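Local coordinates for glutamate--cysteine ligase GshA (Methylobacillus flagellatus KT, PDB 3K1T), which probably acts as a ligase that joins glutamate to cysteine, the step that makes gamma-glutamylcysteine on the way to glutathione, at residues N400-Y403 and A404-V407; L411-L414 and A415-E419; V296-A299 and D300-R303. All blocks are in the same frame, centred on the assembly; numbering follows the deposited sequence.

Interaction 1 of 3, residues N400-Y403 and A404-V407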
loop_
_atom_site.group_PDB
_atom_site.type_symbol
_atom_site.label_atom_id
_atom_site.label_comp_id
_atom_site.label_asym_id
_atom_site.label_seq_id
_atom_site.Cartn_x
_atom_site.Cartn_y
_atom_site.Cartn_z
ATOM N N ASN A 400 -0.934 1.311 19.561
ATOM C CA ASN A 400 0.343 1.922 19.934
ATOM C C ASN A 400 1.444 0.893 20.233
ATOM O O ASN A 400 2.608 1.081 19.819
ATOM C CB ASN A 400 0.116 2.925 21.076
ATOM C CG ASN A 400 -0.651 4.125 20.635
ATOM O OD1 ASN A 400 -0.637 4.486 19.451
ATOM N ND2 ASN A 400 -1.313 4.801 21.579
ATOM N N ARG A 401 1.063 -0.227 20.867
ATOM C CA ARG A 401 1.942 -1.362 21.000
ATOM C C ARG A 401 2.383 -1.839 19.612
ATOM O O ARG A 401 3.590 -2.084 19.371
ATOM C CB ARG A 401 1.231 -2.494 21.761
ATOM C CG ARG A 401 1.998 -3.864 21.776
ATOM C CD ARG A 401 2.977 -3.975 22.888
ATOM N NE ARG A 401 2.327 -4.063 24.207
ATOM C CZ ARG A 401 1.879 -5.158 24.799
ATOM N NH1 ARG A 401 1.991 -6.341 24.221
ATOM N NH2 ARG A 401 1.292 -5.066 25.994
ATOM N N PHE A 402 1.415 -1.991 18.701
ATOM C CA PHE A 402 1.723 -2.515 17.359
ATOM C C PHE A 402 2.480 -1.527 16.492
ATOM O O PHE A 402 3.322 -1.935 15.683
ATOM C CB PHE A 402 0.467 -3.176 16.702
ATOM C CG PHE A 402 0.264 -4.563 17.197
ATOM C CD1 PHE A 402 -0.343 -4.797 18.434
ATOM C CD2 PHE A 402 0.808 -5.635 16.526
ATOM C CE1 PHE A 402 -0.464 -6.061 18.943
ATOM C CE2 PHE A 402 0.681 -6.921 17.032
ATOM C CZ PHE A 402 0.060 -7.127 18.248
ATOM N N TYR A 403 2.245 -0.224 16.696
ATOM C CA TYR A 403 3.070 0.791 16.062
ATOM C C TYR A 403 4.537 0.620 16.499
ATOM O O TYR A 403 5.460 0.642 15.638
ATOM C CB TYR A 403 2.575 2.235 16.313
ATOM C CG TYR A 403 3.459 3.275 15.671
ATOM C CD1 TYR A 403 3.540 3.392 14.284
ATOM C CD2 TYR A 403 4.224 4.157 16.439
ATOM C CE1 TYR A 403 4.347 4.330 13.677
ATOM C CE2 TYR A 403 5.072 5.114 15.820
ATOM C CZ TYR A 403 5.131 5.184 14.436
ATOM O OH TYR A 403 5.957 6.121 13.809
ATOM N N ALA A 404 4.754 0.446 17.810
ATOM C CA ALA A 404 6.098 0.213 18.327
ATOM C C ALA A 404 6.716 -1.069 17.735
ATOM O O ALA A 404 7.879 -1.060 17.348
ATOM C CB ALA A 404 6.126 0.170 19.888
ATOM N N TYR A 405 5.939 -2.142 17.624
ATOM C CA TYR A 405 6.449 -3.361 16.979
ATOM C C TYR A 405 6.910 -3.056 15.535
ATOM O O TYR A 405 7.979 -3.527 15.086
ATOM C CB TYR A 405 5.389 -4.471 16.952
ATOM C CG TYR A 405 5.095 -5.147 18.281
ATOM C CD1 TYR A 405 5.710 -4.747 19.447
ATOM C CD2 TYR A 405 4.180 -6.199 18.363
ATOM C CE1 TYR A 405 5.428 -5.395 20.677
ATOM C CE2 TYR A 405 3.899 -6.841 19.582
ATOM C CZ TYR A 405 4.536 -6.434 20.730
ATOM O OH TYR A 405 4.277 -7.043 21.952
ATOM N N GLY A 406 6.095 -2.305 14.804
ATOM C CA GLY A 406 6.435 -1.982 13.411
ATOM C C GLY A 406 7.638 -1.063 13.271
ATOM O O GLY A 406 8.388 -1.153 12.290
ATOM N N VAL A 407 7.851 -0.183 14.249
ATOM C CA VAL A 407 9.051 0.661 14.262
ATOM C C VAL A 407 10.346 -0.190 14.470
ATOM O O VAL A 407 11.316 -0.101 13.695
ATOM C CB VAL A 407 8.947 1.772 15.322
ATOM C CG1 VAL A 407 10.327 2.436 15.551
ATOM C CG2 VAL A 407 7.877 2.817 14.939
#
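Tyr-405 lies one helical turn beyond Arg-401 and Phe-402, near the start of the C-terminal alpha-helix 398-421, and its ring is gripped by both. The edge of Tyr-405 points at the face of Phe-402 in a T-shaped pair, centroids 5.0 Å apart and planes at 61°. Arg-401 CG sits over a face of the Tyr-405 ring, 4.1 Å from its centroid, in a CH-pi contact. With CG anti to the backbone N (chi1 171°), the Arg-401 chain then bends at chi2 and chi3 and runs alongside the ring to its hydroxyl. The guanidinium side is the looser one, since Arg-401 is partly exposed while Tyr-405 is buried; Arg-401 NH1 donates a 3.3 Å bond to Tyr-405 OH. Stronger partners lie outside, Asp-396 for the Arg-401 NE and Asn-52 for the Tyr-405 hydroxyl. A leucine in place of Tyr-405 would probably leave the Phe-402 face without its aromatic edge and Asn-52 without its hydroxyl partner. Round the helix the packing is tight and buried, with Tyr-403 reaching out to Glu-30 through its hydroxyl. Val-407 CG2 rests over a face of the Tyr-403 ring, 3.7 Å from Tyr-403 CZ.

Interaction 2 of 3, residues L411-L414 and A415-E419; sequences LALL and AATIE
Leu-414 and Ile-418 meet one turn apart on a buried part of helix 398-421, and Ile-418 can be followed outward from the backbone. Its CB lies 3.6 Å from the carbonyl oxygen of Leu-414, the same oxygen that accepts the Ile-418 backbone N-H. CG1 comes closer still, 3.3 Å from Leu-414 O, because chi1 (-65°) sets it anti to the carbonyl carbon of Ile-418 and beside the backbone N, so the branch runs back along the preceding turn. At the tip, Ile-418 CD1 still lies 3.7 Å from Leu-414 O and also meets Leu-414 CG and Leu-414 CD1, each at 4.0 Å, the two side chains crossing at a slant. Beyond this pair, Leu-414 packs on Trp-32 and Gln-36 of helix 26-40, while Ile-418 touches Arg-217 of helix 210-226.

Thr-417 turns its hydroxyl back onto the preceding turn of backbone. OG1 donates to Leu-413 O at 2.8 Å, from 39° above the carbonyl plane, while Thr-417 N donates to that oxygen at 3.0 Å. Two bonds from one residue therefore hold the Leu-413 carbonyl, and the buried hydroxyl is satisfied within its own helix. Elsewhere the small residues keep the helix surface low: Ala-412 and Ala-416, one turn apart, both rest on Thr-62 of strand 57-63. The arrangement is that of a buried part of an alpha-helix packed between a sheet strand and other helices, with a threonine hydroxyl returned to the carbonyl four residues earlier, a familiar way of burying this side chain in a helix.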
loop_
_atom_site.group_PDB
_atom_site.type_symbol
_atom_site.label_atom_id
_atom_site.label_comp_id
_atom_site.label_asym_id
_atom_site.label_seq_id
_atom_site.Cartn_x
_atom_site.Cartn_y
_atom_site.Cartn_z
ATOM N N LEU A 411 13.528 -0.895 11.922
ATOM C CA LEU A 411 14.951 -0.688 12.278
ATOM C C LEU A 411 15.768 -1.922 11.937
ATOM O O LEU A 411 16.862 -1.812 11.373
ATOM C CB LEU A 411 15.118 -0.333 13.762
ATOM C CG LEU A 411 14.471 0.966 14.256
ATOM C CD1 LEU A 411 14.627 1.047 15.825
ATOM C CD2 LEU A 411 15.132 2.163 13.583
ATOM N N ALA A 412 15.243 -3.094 12.282
ATOM C CA ALA A 412 15.925 -4.367 11.948
ATOM C C ALA A 412 15.995 -4.572 10.415
ATOM O O ALA A 412 16.994 -5.046 9.886
ATOM C CB ALA A 412 15.222 -5.550 12.633
ATOM N N LEU A 413 14.930 -4.223 9.699
ATOM C CA LEU A 413 14.950 -4.247 8.227
ATOM C C LEU A 413 16.025 -3.360 7.628
ATOM O O LEU A 413 16.772 -3.776 6.718
ATOM C CB LEU A 413 13.577 -3.840 7.660
ATOM C CG LEU A 413 13.403 -4.005 6.156
ATOM C CD1 LEU A 413 13.228 -5.486 5.866
ATOM C CD2 LEU A 413 12.179 -3.190 5.622
ATOM N N LEU A 414 16.138 -2.138 8.137
ATOM C CA LEU A 414 17.149 -1.205 7.667
ATOM C C LEU A 414 18.567 -1.762 7.910
ATOM O O LEU A 414 19.444 -1.735 7.009
ATOM C CB LEU A 414 16.974 0.150 8.397
ATOM C CG LEU A 414 17.989 1.242 8.085
ATOM C CD1 LEU A 414 18.025 1.526 6.554
ATOM C CD2 LEU A 414 17.652 2.524 8.870
ATOM N N ALA A 415 18.772 -2.323 9.093
ATOM C CA ALA A 415 20.048 -2.909 9.406
ATOM C C ALA A 415 20.417 -4.047 8.437
ATOM O O ALA A 415 21.581 -4.117 7.975
ATOM C CB ALA A 415 20.081 -3.418 10.885
ATOM N N ALA A 416 19.464 -4.931 8.157
ATOM C CA ALA A 416 19.675 -6.050 7.206
ATOM C C ALA A 416 19.996 -5.528 5.792
ATOM O O ALA A 416 20.894 -6.085 5.114
ATOM C CB ALA A 416 18.480 -6.967 7.173
ATOM N N THR A 417 19.331 -4.444 5.397
ATOM C CA THR A 417 19.527 -3.793 4.101
ATOM C C THR A 417 20.960 -3.247 3.979
ATOM O O THR A 417 21.657 -3.489 2.980
ATOM C CB THR A 417 18.526 -2.638 3.914
ATOM O OG1 THR A 417 17.213 -3.171 4.019
ATOM C CG2 THR A 417 18.714 -1.903 2.541
ATOM N N ILE A 418 21.395 -2.549 5.016
ATOM C CA ILE A 418 22.762 -2.016 5.101
ATOM C C ILE A 418 23.782 -3.172 5.066
ATOM O O ILE A 418 24.722 -3.162 4.236
ATOM C CB ILE A 418 22.943 -1.101 6.335
ATOM C CG1 ILE A 418 22.075 0.152 6.195
ATOM C CG2 ILE A 418 24.443 -0.736 6.545
ATOM C CD1 ILE A 418 21.915 1.015 7.494
ATOM N N GLU A 419 23.600 -4.169 5.925
ATOM C CA GLU A 419 24.443 -5.347 5.943
ATOM C C GLU A 419 24.597 -5.990 4.557
ATOM O O GLU A 419 25.719 -6.293 4.143
ATOM C CB GLU A 419 23.870 -6.378 6.913
ATOM C CG GLU A 419 24.629 -7.698 7.090
ATOM C CD GLU A 419 23.780 -8.803 7.791
ATOM O OE1 GLU A 419 22.611 -8.548 8.215
ATOM O OE2 GLU A 419 24.280 -9.936 7.915
#

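Interaction 3 of 3, residues V296-A299 and D300-R303; sequences VKSA and DDVR
Val-296 lays its CG1 against Asp-301 CB, 3.5 Å away, the two side chains running antiparallel alongside each other. The same methyl meets Val-302 CG1 at 3.7 Å, where the valines lie nearly perpendicular, and Val-296 also packs on Val-258 of helix 251-272. Beyond CB, the Asp-301 carboxylate reaches back to the backbone N-H groups of Lys-297 and Ser-298. Chi1 of -68° places CG beside the backbone N of Asp-301, from where OD2 accepts the Lys-297 N-H at 2.9 Å, nearly straight at 164°, with a weak second bond from Ser-298 N. This is a run of consecutive i to i+3 turns that leaves strand 291-296, outermost within the chain in the four-stranded antiparallel sheet, and leads toward helix 307-314. Asp-301 N donates to Ser-298 O at 3.0 Å, arriving well above the carbonyl plane, and makes a weak bond to Ser-298 OG, so the pair hold each other's N-H groups. Val-302 N donates to Ala-299 O at 3.1 Å and Arg-303 N to Asp-300 O. At exposed Asp-300, Arg-303 NH1 forms a salt bridge with OD1, 2.9 Å, and passes near Ala-299 CB; through NH2 the same guanidinium has a second acidic partner, Glu-252 of helix 251-272.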
loop_
_atom_site.group_PDB
_atom_site.type_symbol
_atom_site.label_atom_id
_atom_site.label_comp_id
_atom_site.label_asym_id
_atom_site.label_seq_id
_atom_site.Cartn_x
_atom_site.Cartn_y
_atom_site.Cartn_z
ATOM N N VAL A 296 22.879 -20.074 28.196
ATOM C CA VAL A 296 23.606 -20.212 29.437
ATOM C C VAL A 296 23.230 -19.107 30.411
ATOM O O VAL A 296 22.846 -18.006 30.006
ATOM C CB VAL A 296 25.159 -20.214 29.213
ATOM C CG1 VAL A 296 25.587 -21.409 28.337
ATOM C CG2 VAL A 296 25.656 -18.913 28.637
ATOM N N LYS A 297 23.329 -19.420 31.700
ATOM C CA LYS A 297 23.117 -18.429 32.768
ATOM C C LYS A 297 24.378 -18.182 33.598
ATOM O O LYS A 297 24.375 -17.350 34.474
ATOM C CB LYS A 297 21.969 -18.877 33.666
ATOM C CG LYS A 297 20.599 -18.793 32.968
ATOM C CD LYS A 297 19.496 -19.273 33.868
ATOM C CE LYS A 297 18.122 -18.800 33.389
ATOM N NZ LYS A 297 16.987 -19.209 34.310
ATOM N N SER A 298 25.470 -18.865 33.285
ATOM C CA SER A 298 26.742 -18.601 33.950
ATOM C C SER A 298 27.902 -19.098 33.084
ATOM O O SER A 298 27.720 -19.948 32.209
ATOM C CB SER A 298 26.799 -19.295 35.314
ATOM O OG SER A 298 27.018 -20.661 35.126
ATOM N N ALA A 299 29.096 -18.579 33.364
ATOM C CA ALA A 299 30.318 -19.015 32.687
ATOM C C ALA A 299 30.525 -20.516 32.888
ATOM O O ALA A 299 31.034 -21.215 31.990
ATOM C CB ALA A 299 31.532 -18.227 33.208
ATOM N N ASP A 300 30.127 -21.031 34.056
ATOM C CA ASP A 300 30.267 -22.475 34.310
ATOM C C ASP A 300 29.464 -23.353 33.352
ATOM O O ASP A 300 29.858 -24.478 33.057
ATOM C CB ASP A 300 29.922 -22.818 35.751
ATOM C CG ASP A 300 31.105 -22.630 36.691
ATOM O OD1 ASP A 300 32.246 -22.396 36.216
ATOM O OD2 ASP A 300 30.890 -22.732 37.920
ATOM N N ASP A 301 28.374 -22.830 32.821
ATOM C CA ASP A 301 27.578 -23.560 31.854
ATOM C C ASP A 301 28.316 -23.841 30.539
ATOM O O ASP A 301 27.912 -24.742 29.816
ATOM C CB ASP A 301 26.266 -22.810 31.516
ATOM C CG ASP A 301 25.285 -22.757 32.677
ATOM O OD1 ASP A 301 25.406 -23.560 33.618
ATOM O OD2 ASP A 301 24.393 -21.898 32.659
ATOM N N VAL A 302 29.372 -23.106 30.211
ATOM C CA VAL A 302 30.153 -23.456 29.008
ATOM C C VAL A 302 31.392 -24.321 29.279
ATOM O O VAL A 302 32.088 -24.720 28.336
ATOM C CB VAL A 302 30.529 -22.215 28.141
ATOM C CG1 VAL A 302 29.258 -21.492 27.676
ATOM C CG2 VAL A 302 31.481 -21.255 28.851
ATOM N N ARG A 303 31.668 -24.607 30.553
ATOM C CA ARG A 303 32.792 -25.436 30.945
ATOM C C ARG A 303 32.363 -26.898 31.009
ATOM O O ARG A 303 31.255 -27.232 31.435
ATOM C CB ARG A 303 33.321 -25.016 32.310
ATOM C CG ARG A 303 33.942 -23.654 32.327
ATOM C CD ARG A 303 34.443 -23.256 33.697
ATOM N NE ARG A 303 35.327 -22.094 33.584
ATOM C CZ ARG A 303 35.093 -20.886 34.084
ATOM N NH1 ARG A 303 34.006 -20.619 34.814
ATOM N NH2 ARG A 303 35.990 -19.926 33.880
#

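From the N terminus, interaction 3 comes first, closing a short turn at the end of strand 291-296 and lying beside helix 251-272. Interactions 1 and 2 follow about a hundred residues later, in series on the single helix 398-421, and neither encloses a loop. None of the three nests in or crosses another. Interaction 1 sets the early part of that helix against helices 13-23 and 26-40 and strand 45-52; interaction 2, about 17 Å away between centres, packs on helix 26-40 as well as helix 210-226 and strand 57-63. Helix 26-40 is therefore shared by both. Interaction 3 stands apart, its nearest atoms about 21 Å from interaction 1 and about 23 Å from interaction 2.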